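Local coordinates for SusD homolog (Bacteroides thetaiotaomicron, PDB 3SGH), which probably binds glycans at the cell surface as a SusD-like outer-membrane lipoprotein, passing them on to a partner transporter for uptake by this gut bacterium, at residues A[21-24]-A[25-28]; A[137-140]-A[141-144]; A[206-209]-A[210-214]; A[303-306]-A[307-310]; A[450-453]-A[454-457]. All coordinates share one frame; numbering follows the deposited sequence. Where two conformers were deposited one is given.

Interaction 1 of 5, residues A[21-24]-A[25-28]; sequences LSTM and FNVY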
loop_
_atom_site.group_PDB
_atom_site.type_symbol
_atom_site.label_atom_id
_atom_site.label_comp_id
_atom_site.label_asym_id
_atom_site.label_seq_id
_atom_site.Cartn_x
_atom_site.Cartn_y
_atom_site.Cartn_z
ATOM N N LEU A 21 16.540 14.633 -5.882
ATOM C CA LEU A 21 15.922 13.559 -5.098
ATOM C C LEU A 21 14.692 14.066 -4.387
ATOM O O LEU A 21 13.750 13.317 -4.219
ATOM C CB LEU A 21 16.874 13.012 -4.039
ATOM C CG LEU A 21 18.024 12.113 -4.404
ATOM C CD1 LEU A 21 18.718 11.808 -3.072
ATOM C CD2 LEU A 21 17.564 10.830 -5.112
ATOM N N SER A 22 14.677 15.332 -3.974
ATOM C CA SER A 22 13.558 15.810 -3.137
ATOM C C SER A 22 12.210 15.650 -3.808
ATOM O O SER A 22 11.232 15.274 -3.149
ATOM C CB SER A 22 13.743 17.288 -2.716
ATOM O OG SER A 22 14.921 17.381 -1.921
ATOM N N THR A 23 12.091 15.953 -5.093
ATOM C CA THR A 23 10.832 15.750 -5.800
ATOM C C THR A 23 10.490 14.276 -5.890
ATOM O O THR A 23 9.353 13.883 -5.687
ATOM C CB THR A 23 10.896 16.237 -7.237
ATOM O OG1 THR A 23 11.749 17.386 -7.310
ATOM C CG2 THR A 23 9.495 16.538 -7.743
HETATM N N MSE A 24 11.505 13.471 -6.216
HETATM C CA MSE A 24 11.304 12.027 -6.413
HETATM C C MSE A 24 10.744 11.412 -5.140
HETATM O O MSE A 24 9.893 10.508 -5.179
HETATM C CB MSE A 24 12.607 11.301 -6.799
HETATM C CG MSE A 24 13.250 11.812 -8.067
HETATM SE SE MSE A 24 14.865 10.867 -8.461
HETATM C CE MSE A 24 14.023 9.226 -8.936
ATOM N N PHE A 25 11.203 11.935 -4.001
ATOM C CA PHE A 25 10.824 11.380 -2.717
ATOM C C PHE A 25 9.325 11.469 -2.419
ATOM O O PHE A 25 8.826 10.796 -1.481
ATOM C CB PHE A 25 11.529 12.101 -1.573
ATOM C CG PHE A 25 12.999 11.773 -1.362
ATOM C CD1 PHE A 25 13.633 10.651 -1.878
ATOM C CD2 PHE A 25 13.728 12.611 -0.546
ATOM C CE1 PHE A 25 14.974 10.396 -1.583
ATOM C CE2 PHE A 25 15.071 12.364 -0.263
ATOM C CZ PHE A 25 15.686 11.296 -0.784
ATOM N N ASN A 26 8.593 12.309 -3.157
ATOM C CA ASN A 26 7.135 12.349 -2.958
ATOM C C ASN A 26 6.430 11.008 -3.244
ATOM O O ASN A 26 5.328 10.795 -2.766
ATOM C CB ASN A 26 6.531 13.438 -3.809
ATOM C CG ASN A 26 6.805 14.816 -3.219
ATOM O OD1 ASN A 26 6.173 15.187 -2.225
ATOM N ND2 ASN A 26 7.805 15.514 -3.749
ATOM N N VAL A 27 7.060 10.082 -3.974
ATOM C CA VAL A 27 6.430 8.773 -4.147
ATOM C C VAL A 27 6.295 7.947 -2.873
ATOM O O VAL A 27 5.482 7.038 -2.838
ATOM C CB VAL A 27 7.079 7.896 -5.219
ATOM C CG1 VAL A 27 7.072 8.631 -6.602
ATOM C CG2 VAL A 27 8.490 7.416 -4.800
ATOM N N TYR A 28 7.090 8.219 -1.845
ATOM C CA TYR A 28 7.083 7.358 -0.670
ATOM C C TYR A 28 5.795 7.461 0.129
ATOM O O TYR A 28 5.253 6.458 0.558
ATOM C CB TYR A 28 8.264 7.684 0.219
ATOM C CG TYR A 28 9.595 7.222 -0.335
ATOM C CD1 TYR A 28 9.830 5.880 -0.581
ATOM C CD2 TYR A 28 10.655 8.093 -0.527
ATOM C CE1 TYR A 28 11.047 5.401 -1.070
ATOM C CE2 TYR A 28 11.877 7.615 -1.025
ATOM C CZ TYR A 28 12.067 6.263 -1.290
ATOM O OH TYR A 28 13.261 5.748 -1.773
#
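The side chain of Leu21 lies across the ring of Phe25, four residues further along the chain. Its CB sits over the ring face, 4.2 Å from the centroid, in a CH-pi contact, and the CD1 branch reaches the far end of the ring, 3.8 Å from Phe25 CZ. The carbonyl oxygen of Leu21 is over the ring as well, 3.3 Å above its plane and displaced toward the rim. That oxygen accepts the backbone N-H of Phe25, so one residue holds both the main chain and the ring of its partner. With CG beside the backbone N (chi1 -75°), the phenyl group is folded back along the preceding turn.

Beyond this point the four-residue pattern gives way to three-residue bonds. Thr23 O takes two donors from Asn26, the backbone N at 3.1 Å and the side-chain ND2 at 3.0 Å, both from the same face of its carbonyl plane. Val27 N donates to Met24 O at 3.1 Å in an almost straight bond (174°). The tightened turn joins helix 17-24 to helix 26-29. Met24, present as selenomethionine, Phe25 and Val27 pack on Thr108 of helix 100-120, Val27 also meets helix 75-84, and Phe176 meets the Phe25 ring edge-to-face.

Interaction 2 of 5, residues A[137-140]-A[141-144]; sequences YDNE and QTVW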
loop_
_atom_site.group_PDB
_atom_site.type_symbol
_atom_site.label_atom_id
_atom_site.label_comp_id
_atom_site.label_asym_id
_atom_site.label_seq_id
_atom_site.Cartn_x
_atom_site.Cartn_y
_atom_site.Cartn_z
ATOM N N TYR A 137 6.815 -0.938 -23.555
ATOM C CA TYR A 137 6.430 -1.457 -22.242
ATOM C C TYR A 137 7.219 -2.723 -21.943
ATOM O O TYR A 137 7.459 -3.516 -22.827
ATOM C CB TYR A 137 4.924 -1.764 -22.173
ATOM C CG TYR A 137 4.032 -0.538 -21.944
ATOM C CD1 TYR A 137 4.143 0.610 -22.749
ATOM C CD2 TYR A 137 3.093 -0.513 -20.908
ATOM C CE1 TYR A 137 3.325 1.728 -22.531
ATOM C CE2 TYR A 137 2.286 0.601 -20.700
ATOM C CZ TYR A 137 2.405 1.717 -21.535
ATOM O OH TYR A 137 1.621 2.836 -21.343
ATOM N N ASP A 138 7.627 -2.894 -20.682
ATOM C CA ASP A 138 8.075 -4.213 -20.179
ATOM C C ASP A 138 6.825 -5.037 -19.789
ATOM O O ASP A 138 5.862 -4.497 -19.211
ATOM C CB ASP A 138 8.908 -4.071 -18.906
ATOM C CG ASP A 138 10.268 -3.397 -19.131
ATOM O OD1 ASP A 138 10.722 -3.293 -20.270
ATOM O OD2 ASP A 138 10.861 -2.959 -18.118
ATOM N N ASN A 139 6.831 -6.340 -20.050
ATOM C CA ASN A 139 5.797 -7.157 -19.432
ATOM C C ASN A 139 6.088 -7.259 -17.937
ATOM O O ASN A 139 7.133 -6.808 -17.467
ATOM C CB ASN A 139 5.628 -8.499 -20.138
ATOM C CG ASN A 139 6.801 -9.437 -19.968
ATOM O OD1 ASN A 139 7.642 -9.268 -19.113
ATOM N ND2 ASN A 139 6.850 -10.432 -20.803
ATOM N N GLU A 140 5.133 -7.769 -17.173
ATOM C CA GLU A 140 5.251 -7.714 -15.737
ATOM C C GLU A 140 6.439 -8.544 -15.243
ATOM O O GLU A 140 7.210 -8.073 -14.426
ATOM C CB GLU A 140 3.949 -8.119 -15.081
ATOM C CG GLU A 140 2.823 -7.077 -15.314
ATOM C CD GLU A 140 1.458 -7.641 -14.970
ATOM O OE1 GLU A 140 1.152 -7.642 -13.762
ATOM O OE2 GLU A 140 0.701 -8.093 -15.886
ATOM N N GLN A 141 6.656 -9.743 -15.774
ATOM C CA GLN A 141 7.856 -10.468 -15.354
ATOM C C GLN A 141 9.120 -9.616 -15.532
ATOM O O GLN A 141 9.983 -9.559 -14.639
ATOM C CB GLN A 141 8.001 -11.833 -16.064
ATOM C CG GLN A 141 9.211 -12.567 -15.580
ATOM C CD GLN A 141 9.543 -13.739 -16.456
ATOM O OE1 GLN A 141 9.603 -13.611 -17.684
ATOM N NE2 GLN A 141 9.766 -14.887 -15.844
ATOM N N THR A 142 9.219 -8.930 -16.662
ATOM C CA THR A 142 10.444 -8.221 -17.000
ATOM C C THR A 142 10.653 -7.055 -16.075
ATOM O O THR A 142 11.761 -6.844 -15.580
ATOM C CB THR A 142 10.405 -7.752 -18.489
ATOM O OG1 THR A 142 10.437 -8.927 -19.330
ATOM C CG2 THR A 142 11.589 -6.868 -18.817
ATOM N N VAL A 143 9.592 -6.290 -15.823
ATOM C CA VAL A 143 9.744 -5.113 -14.936
ATOM C C VAL A 143 10.002 -5.534 -13.491
ATOM O O VAL A 143 10.832 -4.947 -12.845
ATOM C CB VAL A 143 8.596 -4.066 -15.048
ATOM C CG1 VAL A 143 7.239 -4.604 -14.589
ATOM C CG2 VAL A 143 8.981 -2.823 -14.295
ATOM N N TRP A 144 9.330 -6.562 -12.985
ATOM C CA TRP A 144 9.621 -7.001 -11.624
ATOM C C TRP A 144 11.082 -7.436 -11.499
ATOM O O TRP A 144 11.775 -7.045 -10.565
ATOM C CB TRP A 144 8.639 -8.092 -11.198
ATOM C CG TRP A 144 7.289 -7.492 -10.778
ATOM C CD1 TRP A 144 6.174 -7.385 -11.548
ATOM C CD2 TRP A 144 6.962 -6.861 -9.525
ATOM N NE1 TRP A 144 5.178 -6.793 -10.868
ATOM C CE2 TRP A 144 5.624 -6.421 -9.629
ATOM C CE3 TRP A 144 7.657 -6.645 -8.343
ATOM C CZ2 TRP A 144 4.959 -5.795 -8.575
ATOM C CZ3 TRP A 144 7.013 -5.974 -7.302
ATOM C CH2 TRP A 144 5.690 -5.548 -7.433
HETATM O O HOH W 1 9.093 -7.285 -21.743
HETATM O O HOH W 2 7.804 -13.344 -19.633
HETATM O O HOH W 3 9.490 -11.976 -20.240
HETATM O O HOH W 4 2.370 -6.252 -11.841
#
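Asn139 and Thr142 form the polar centre of this helix start, a textbook N-cap. Asn139 OD1 accepts two hydrogen bonds from Thr142: the backbone N approaches at 2.9 Å, nearly in line with the side-chain C=O, and the hydroxyl OG1 at 2.8 Å from above the carbonyl plane. The Asn139 side chain can curl over the first turn because its CG stands between the backbone N and the carbonyl carbon (chi1 69°). Two backbone bonds open the helix, Val143 N to Asn139 O and Trp144 N to Glu140 O.

Water extends this network. One molecule accepts from Asn139 N and donates to Thr142 OG1. Another joins Asn139 ND2 to Gln141 OE1, and a third bridges Glu140 OE1 and the indole Trp144 NE1.

Van der Waals contact is slighter: Thr142 CG2 approaches Asp138 CG at 3.7 Å, their side chains crossing at about a right angle, while Asp138 CB meets Val143 CB at 3.9 Å.

Outside partners bind the polar ends, Thr126 for Asp138, Trp490 N for Glu140 and Glu203 OE2 for Gln141 NE2. The cap starts helix 140-162 after the loop that follows helix 100-120, and Trp144 packs on Ala117 and Ser118 of that earlier helix.

Interaction 3 of 5, residues A[206-209]-A[210-214]; sequences YAQT and KAQEA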
loop_
_atom_site.group_PDB
_atom_site.type_symbol
_atom_site.label_atom_id
_atom_site.label_comp_id
_atom_site.label_asym_id
_atom_site.label_seq_id
_atom_site.Cartn_x
_atom_site.Cartn_y
_atom_site.Cartn_z
ATOM N N TYR A 206 11.952 -18.060 -7.478
ATOM C CA TYR A 206 12.658 -16.770 -7.631
ATOM C C TYR A 206 12.360 -15.870 -6.418
ATOM O O TYR A 206 13.252 -15.225 -5.876
ATOM C CB TYR A 206 12.248 -16.086 -8.927
ATOM C CG TYR A 206 12.864 -14.742 -9.195
ATOM C CD1 TYR A 206 14.036 -14.621 -9.937
ATOM C CD2 TYR A 206 12.261 -13.581 -8.754
ATOM C CE1 TYR A 206 14.582 -13.360 -10.209
ATOM C CE2 TYR A 206 12.783 -12.362 -9.035
ATOM C CZ TYR A 206 13.918 -12.232 -9.734
ATOM O OH TYR A 206 14.406 -10.952 -9.967
ATOM N N ALA A 207 11.098 -15.850 -5.994
ATOM C CA ALA A 207 10.686 -15.069 -4.838
ATOM C C ALA A 207 11.413 -15.495 -3.549
ATOM O O ALA A 207 11.856 -14.662 -2.757
ATOM C CB ALA A 207 9.191 -15.133 -4.634
ATOM N N GLN A 208 11.450 -16.788 -3.289
ATOM C CA GLN A 208 12.156 -17.303 -2.148
ATOM C C GLN A 208 13.609 -16.838 -2.114
ATOM O O GLN A 208 14.113 -16.421 -1.050
ATOM C CB GLN A 208 12.107 -18.840 -2.078
ATOM C CG GLN A 208 12.875 -19.394 -0.883
ATOM C CD GLN A 208 12.653 -20.907 -0.645
ATOM O OE1 GLN A 208 11.969 -21.565 -1.416
ATOM N NE2 GLN A 208 13.246 -21.443 0.430
ATOM N N THR A 209 14.299 -16.973 -3.236
ATOM C CA THR A 209 15.680 -16.529 -3.315
ATOM C C THR A 209 15.852 -15.070 -2.969
ATOM O O THR A 209 16.692 -14.694 -2.141
ATOM C CB THR A 209 16.259 -16.797 -4.699
ATOM O OG1 THR A 209 16.241 -18.198 -4.928
ATOM C CG2 THR A 209 17.735 -16.329 -4.771
ATOM N N LYS A 210 15.045 -14.210 -3.574
ATOM C CA LYS A 210 15.108 -12.798 -3.225
ATOM C C LYS A 210 14.755 -12.493 -1.747
ATOM O O LYS A 210 15.421 -11.644 -1.094
ATOM C CB LYS A 210 14.190 -11.969 -4.127
ATOM C CG LYS A 210 14.593 -11.980 -5.590
ATOM C CD LYS A 210 15.904 -11.272 -5.815
ATOM C CE LYS A 210 16.305 -11.185 -7.264
ATOM N NZ LYS A 210 17.304 -12.203 -7.670
ATOM N N ALA A 211 13.744 -13.180 -1.228
ATOM C CA ALA A 211 13.295 -12.949 0.157
ATOM C C ALA A 211 14.417 -13.329 1.133
ATOM O O ALA A 211 14.710 -12.601 2.106
ATOM C CB ALA A 211 12.029 -13.709 0.465
ATOM N N GLN A 212 15.030 -14.472 0.895
ATOM C CA GLN A 212 16.138 -14.948 1.741
ATOM C C GLN A 212 17.352 -14.008 1.680
ATOM O O GLN A 212 17.954 -13.702 2.721
ATOM C CB GLN A 212 16.479 -16.414 1.460
ATOM C CG GLN A 212 15.362 -17.306 1.961
ATOM C CD GLN A 212 15.489 -18.780 1.733
ATOM O OE1 GLN A 212 14.595 -19.526 2.132
ATOM N NE2 GLN A 212 16.592 -19.228 1.150
ATOM N N GLU A 213 17.692 -13.527 0.498
ATOM C CA GLU A 213 18.704 -12.475 0.378
ATOM C C GLU A 213 18.365 -11.255 1.193
ATOM O O GLU A 213 19.241 -10.683 1.862
ATOM C CB GLU A 213 18.912 -12.068 -1.068
ATOM C CG GLU A 213 19.625 -13.118 -1.921
ATOM C CD GLU A 213 19.559 -12.814 -3.417
ATOM O OE1 GLU A 213 19.026 -11.744 -3.838
ATOM O OE2 GLU A 213 20.033 -13.666 -4.197
ATOM N N ALA A 214 17.110 -10.800 1.079
ATOM C CA ALA A 214 16.627 -9.648 1.823
ATOM C C ALA A 214 16.793 -9.837 3.317
ATOM O O ALA A 214 17.283 -8.929 4.001
ATOM C CB ALA A 214 15.185 -9.336 1.495
HETATM O O HOH W 5 15.811 -14.956 -7.133
#
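Tyr206 and Lys210 meet one turn apart, the lysine chain running obliquely over a face of the phenol ring. Tyr206 swings its ring out anti to the backbone N (chi1 178°). Lys210 CG lies over the ring; the bends at chi2 (-67°) and at the last torsion then carry CE to 3.3 Å from Tyr206 OH. A water sits above the same ring, offset toward the rim; it donates to Tyr206 O and accepts from Lys210 NZ at 3.2 Å.

These are i to i+4 pairings of a regular alpha-helix, 204-217, in the alpha-alpha superhelix of this SusD-like protein. Four backbone bonds run through the turn, from Lys210 N to Tyr206 O onward to Glu213 N to Thr209 O. Ala207 and Ala211 lie buried, the latter against Leu193 and Ala196 of helix 181-198.

Gln208 and Gln212 both extend beyond CG and lie side by side, yet their amide planes are 84° apart. Gln208 NE2 donates to Gln212 OE1 at 2.9 Å; the acceptor is in the donor's amide plane, whereas the donor stands above the acceptor's carbonyl plane. Asn335 N also binds that oxygen. Thr209 CG2 touches Glu213 OE2 at 3.6 Å, while Glu213 OE1 forms a salt bridge with Lys192.

Interaction 4 of 5, residues A[303-306]-A[307-310]; sequences KLFI and ATDK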
loop_
_atom_site.group_PDB
_atom_site.type_symbol
_atom_site.label_atom_id
_atom_site.label_comp_id
_atom_site.label_asym_id
_atom_site.label_seq_id
_atom_site.Cartn_x
_atom_site.Cartn_y
_atom_site.Cartn_z
ATOM N N LYS A 303 -13.151 9.620 11.609
ATOM C CA LYS A 303 -12.102 10.163 10.780
ATOM C C LYS A 303 -10.811 9.399 10.990
ATOM O O LYS A 303 -10.632 8.680 11.981
ATOM C CB LYS A 303 -11.866 11.625 11.111
ATOM C CG LYS A 303 -13.104 12.507 10.984
ATOM C CD LYS A 303 -12.872 13.971 11.340
ATOM C CE LYS A 303 -12.877 14.174 12.874
ATOM N NZ LYS A 303 -12.693 15.611 13.392
ATOM N N LEU A 304 -9.899 9.545 10.030
ATOM C CA LEU A 304 -8.543 9.039 10.200
ATOM C C LEU A 304 -7.863 9.951 11.235
ATOM O O LEU A 304 -7.886 11.192 11.110
ATOM C CB LEU A 304 -7.794 9.096 8.853
ATOM C CG LEU A 304 -8.485 8.492 7.618
ATOM C CD1 LEU A 304 -7.604 8.702 6.395
ATOM C CD2 LEU A 304 -8.763 7.001 7.826
ATOM N N PHE A 305 -7.230 9.322 12.228
ATOM C CA PHE A 305 -6.537 10.052 13.278
ATOM C C PHE A 305 -5.488 11.034 12.710
ATOM O O PHE A 305 -5.325 12.157 13.194
ATOM C CB PHE A 305 -5.881 9.109 14.262
ATOM C CG PHE A 305 -5.266 9.845 15.430
ATOM C CD1 PHE A 305 -3.947 10.264 15.381
ATOM C CD2 PHE A 305 -6.051 10.201 16.522
ATOM C CE1 PHE A 305 -3.398 11.026 16.429
ATOM C CE2 PHE A 305 -5.533 10.932 17.564
ATOM C CZ PHE A 305 -4.177 11.355 17.532
ATOM N N ILE A 306 -4.772 10.615 11.685
ATOM C CA ILE A 306 -3.668 11.429 11.121
ATOM C C ILE A 306 -4.202 12.753 10.568
ATOM O O ILE A 306 -3.475 13.732 10.556
ATOM C CB ILE A 306 -2.882 10.650 10.023
ATOM C CG1 ILE A 306 -1.529 11.326 9.706
ATOM C CG2 ILE A 306 -3.768 10.457 8.774
ATOM C CD1 ILE A 306 -0.630 10.413 8.791
ATOM N N ALA A 307 -5.486 12.804 10.197
ATOM C CA ALA A 307 -6.152 14.036 9.741
ATOM C C ALA A 307 -6.391 15.048 10.866
ATOM O O ALA A 307 -6.659 16.233 10.552
ATOM C CB ALA A 307 -7.518 13.745 9.038
ATOM N N THR A 308 -6.299 14.615 12.131
ATOM C CA THR A 308 -6.685 15.447 13.271
ATOM C C THR A 308 -5.580 16.409 13.720
ATOM O O THR A 308 -5.816 17.298 14.549
ATOM C CB THR A 308 -7.128 14.608 14.499
ATOM O OG1 THR A 308 -6.002 13.874 15.020
ATOM C CG2 THR A 308 -8.295 13.711 14.114
ATOM N N ASP A 309 -4.375 16.210 13.192
ATOM C CA ASP A 309 -3.244 17.071 13.510
ATOM C C ASP A 309 -2.430 17.149 12.240
ATOM O O ASP A 309 -1.697 16.223 11.926
ATOM C CB ASP A 309 -2.412 16.421 14.626
ATOM C CG ASP A 309 -1.150 17.192 14.989
ATOM O OD1 ASP A 309 -0.790 18.206 14.352
ATOM O OD2 ASP A 309 -0.512 16.744 15.961
ATOM N N LYS A 310 -2.524 18.289 11.580
ATOM C CA LYS A 310 -1.903 18.460 10.284
ATOM C C LYS A 310 -0.382 18.342 10.303
ATOM O O LYS A 310 0.195 18.096 9.261
ATOM C CB LYS A 310 -2.347 19.773 9.621
ATOM C CG LYS A 310 -1.786 21.020 10.260
ATOM C CD LYS A 310 -2.491 22.279 9.760
ATOM C CE LYS A 310 -1.865 23.502 10.378
ATOM N NZ LYS A 310 -2.362 24.717 9.676
#
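Thr308 folds back onto Phe305 where two type I-like turns, 304-307 and 305-308, overlap. The threonine hydroxyl adds a side-chain bond to the same carbonyl that its own backbone N-H uses. The pair of turns belongs to the long loop between helix 267-270 and strand 314-317.

Its tight part centres on Phe305 O, which accepts two hydrogen bonds from Thr308. The hydroxyl OG1 donates at 2.6 Å and lies in the carbonyl plane; the backbone N donates at 2.8 Å from well above that plane. Because the two donors approach in such different directions, they fix the orientation of Thr308 against the peptide. One residue earlier, Ala307 N bonds to Leu304 O at 3.0 Å, also from above the carbonyl plane, and Ala307 CB approaches this oxygen at 3.3 Å. Leu304 and Ile306 pack on Tyr240 of helix 239-245, and Ala307 touches Ser244 there.

The outer side is looser. Thr308 and Lys310 are exposed, and Asp309 turns to Thr311 OG1 through its OD1, contributing little to the contact itself. Phe305 is only partly buried, and its side chain and that of Thr308 cross at about a right angle. Placed by its own chi1 (67°) and by the bond to Phe305 O, Thr308 OG1 lies over the centre of the Phe305 ring, 3.8 Å above its plane.

Interaction 5 of 5, residues A[450-453]-A[454-457]; sequences TGRG and QRRL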
loop_
_atom_site.group_PDB
_atom_site.type_symbol
_atom_site.label_atom_id
_atom_site.label_comp_id
_atom_site.label_asym_id
_atom_site.label_seq_id
_atom_site.Cartn_x
_atom_site.Cartn_y
_atom_site.Cartn_z
ATOM N N THR A 450 -18.488 -8.327 -7.317
ATOM C CA THR A 450 -18.186 -7.999 -5.924
ATOM C C THR A 450 -17.391 -9.109 -5.183
ATOM O O THR A 450 -16.755 -8.833 -4.177
ATOM C CB THR A 450 -19.482 -7.685 -5.164
ATOM O OG1 THR A 450 -20.355 -8.811 -5.302
ATOM C CG2 THR A 450 -20.154 -6.415 -5.741
ATOM N N GLY A 451 -17.401 -10.337 -5.681
ATOM C CA GLY A 451 -16.597 -11.384 -5.064
ATOM C C GLY A 451 -15.101 -11.101 -5.086
ATOM O O GLY A 451 -14.401 -11.406 -4.130
ATOM N N ARG A 452 -14.619 -10.540 -6.194
ATOM C CA ARG A 452 -13.186 -10.342 -6.393
ATOM C C ARG A 452 -12.782 -8.878 -6.504
ATOM O O ARG A 452 -11.593 -8.563 -6.370
ATOM C CB ARG A 452 -12.740 -11.098 -7.649
ATOM C CG ARG A 452 -13.121 -12.607 -7.544
ATOM C CD ARG A 452 -12.613 -13.420 -8.657
ATOM N NE ARG A 452 -11.166 -13.564 -8.671
ATOM C CZ ARG A 452 -10.345 -13.104 -9.630
ATOM N NH1 ARG A 452 -10.791 -12.434 -10.684
ATOM N NH2 ARG A 452 -9.053 -13.353 -9.549
ATOM N N GLY A 453 -13.765 -8.026 -6.782
ATOM C CA GLY A 453 -13.549 -6.593 -6.872
ATOM C C GLY A 453 -12.806 -6.171 -8.145
ATOM O O GLY A 453 -12.634 -6.968 -9.088
ATOM N N GLN A 454 -12.354 -4.925 -8.145
ATOM C CA GLN A 454 -11.510 -4.394 -9.216
ATOM C C GLN A 454 -10.150 -5.044 -9.102
ATOM O O GLN A 454 -9.654 -5.223 -8.021
ATOM C CB GLN A 454 -11.395 -2.861 -9.127
ATOM C CG GLN A 454 -10.533 -2.281 -10.246
ATOM C CD GLN A 454 -10.866 -0.843 -10.604
ATOM O OE1 GLN A 454 -11.933 -0.309 -10.224
ATOM N NE2 GLN A 454 -9.960 -0.196 -11.382
ATOM N N ARG A 455 -9.553 -5.432 -10.220
ATOM C CA ARG A 455 -8.360 -6.266 -10.211
ATOM C C ARG A 455 -7.079 -5.470 -10.581
ATOM O O ARG A 455 -5.975 -5.891 -10.243
ATOM C CB ARG A 455 -8.570 -7.461 -11.098
ATOM C CG ARG A 455 -9.784 -8.283 -10.755
ATOM C CD ARG A 455 -9.835 -8.809 -9.298
ATOM N NE ARG A 455 -8.720 -9.716 -8.998
ATOM C CZ ARG A 455 -8.473 -10.290 -7.814
ATOM N NH1 ARG A 455 -9.229 -10.034 -6.759
ATOM N NH2 ARG A 455 -7.457 -11.138 -7.666
ATOM N N ARG A 456 -7.266 -4.339 -11.259
ATOM C CA ARG A 456 -6.184 -3.458 -11.703
ATOM C C ARG A 456 -6.731 -2.110 -12.179
ATOM O O ARG A 456 -7.924 -1.974 -12.453
ATOM C CB ARG A 456 -5.401 -4.084 -12.865
ATOM C CG ARG A 456 -6.127 -4.179 -14.180
ATOM C CD ARG A 456 -5.366 -4.934 -15.229
ATOM N NE ARG A 456 -4.403 -4.051 -15.900
ATOM C CZ ARG A 456 -4.698 -3.290 -16.950
ATOM N NH1 ARG A 456 -5.943 -3.240 -17.437
ATOM N NH2 ARG A 456 -3.753 -2.533 -17.503
ATOM N N LEU A 457 -5.843 -1.128 -12.297
ATOM C CA LEU A 457 -6.147 0.082 -13.049
ATOM C C LEU A 457 -5.765 -0.161 -14.516
ATOM O O LEU A 457 -4.938 -1.013 -14.805
ATOM C CB LEU A 457 -5.377 1.275 -12.469
ATOM C CG LEU A 457 -6.044 1.985 -11.285
ATOM C CD1 LEU A 457 -6.468 1.039 -10.171
ATOM C CD2 LEU A 457 -5.104 3.085 -10.760
HETATM O O HOH W 6 -10.248 -6.210 -5.064
#
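Arg452 and Arg455 face each other across an irregular backbone with no helix or strand, in which Gly453 makes the bend. Its phi of 74° lies in the positive region that glycine adopts most readily, and the chain then becomes extended at Gln454. Arg452 O, just before the bend, meets the side chain three residues on, while a water donates to both Arg452 O and Gln454 O, linking the two peptides.

Arg455 reaches that carbonyl by coiling back on itself: chi1, chi2 and chi3 are all near -60°, so that the guanidinium returns toward the chain. Its NH1 donates to Arg452 O at 2.8 Å, with the oxygen at the guanidinium edge and in its plane. Arg455 CD also lies 3.4 Å from Gly453 O, close along the bend.

The two guanidinium groups overlap obliquely, each with part of the other over one face, their planes 32° apart. Arg452 NH2 stands 3.1 Å above the Arg455 plane, displaced toward its rim, and is 3.3 Å from Arg455 NH2. Both cations share Asp488, whose OD2 forms a salt bridge with Arg452 NH2 and whose OD1 forms one with Arg455 NE; the shared carboxylate probably balances the paired positive charges and allows the close approach.

Further on, Gln454 NE2 donates to Arg456 O at 2.9 Å, and Arg455 packs on Phe429 of helix 424-432. The result is a pair of overlapping guanidinium groups bridged by one carboxylate, set in the loop that leads from helix 424-432 to helix 461-466.

Followed from the N terminus, the five contacts come in series; none nests within or crosses another, and each closes only a local turn. Interaction 1 joins helices 17-24 and 26-29, interaction 2 starts helix 140-162, and interaction 3 lies within helix 204-217. Interactions 4 and 5 shape long loops, before strand 314-317 and before helix 461-466. Interactions 2 and 3 approach most closely, their nearest atoms about 5 Å apart, and Gln141 bonds to Glu203 just ahead of helix 204-217. Helix 100-120 packs against both interactions 1 and 2, and Gln120 at its end also meets Tyr137 and Arg456. Interaction 4 lies across the chain's centre from interactions 2 and 3.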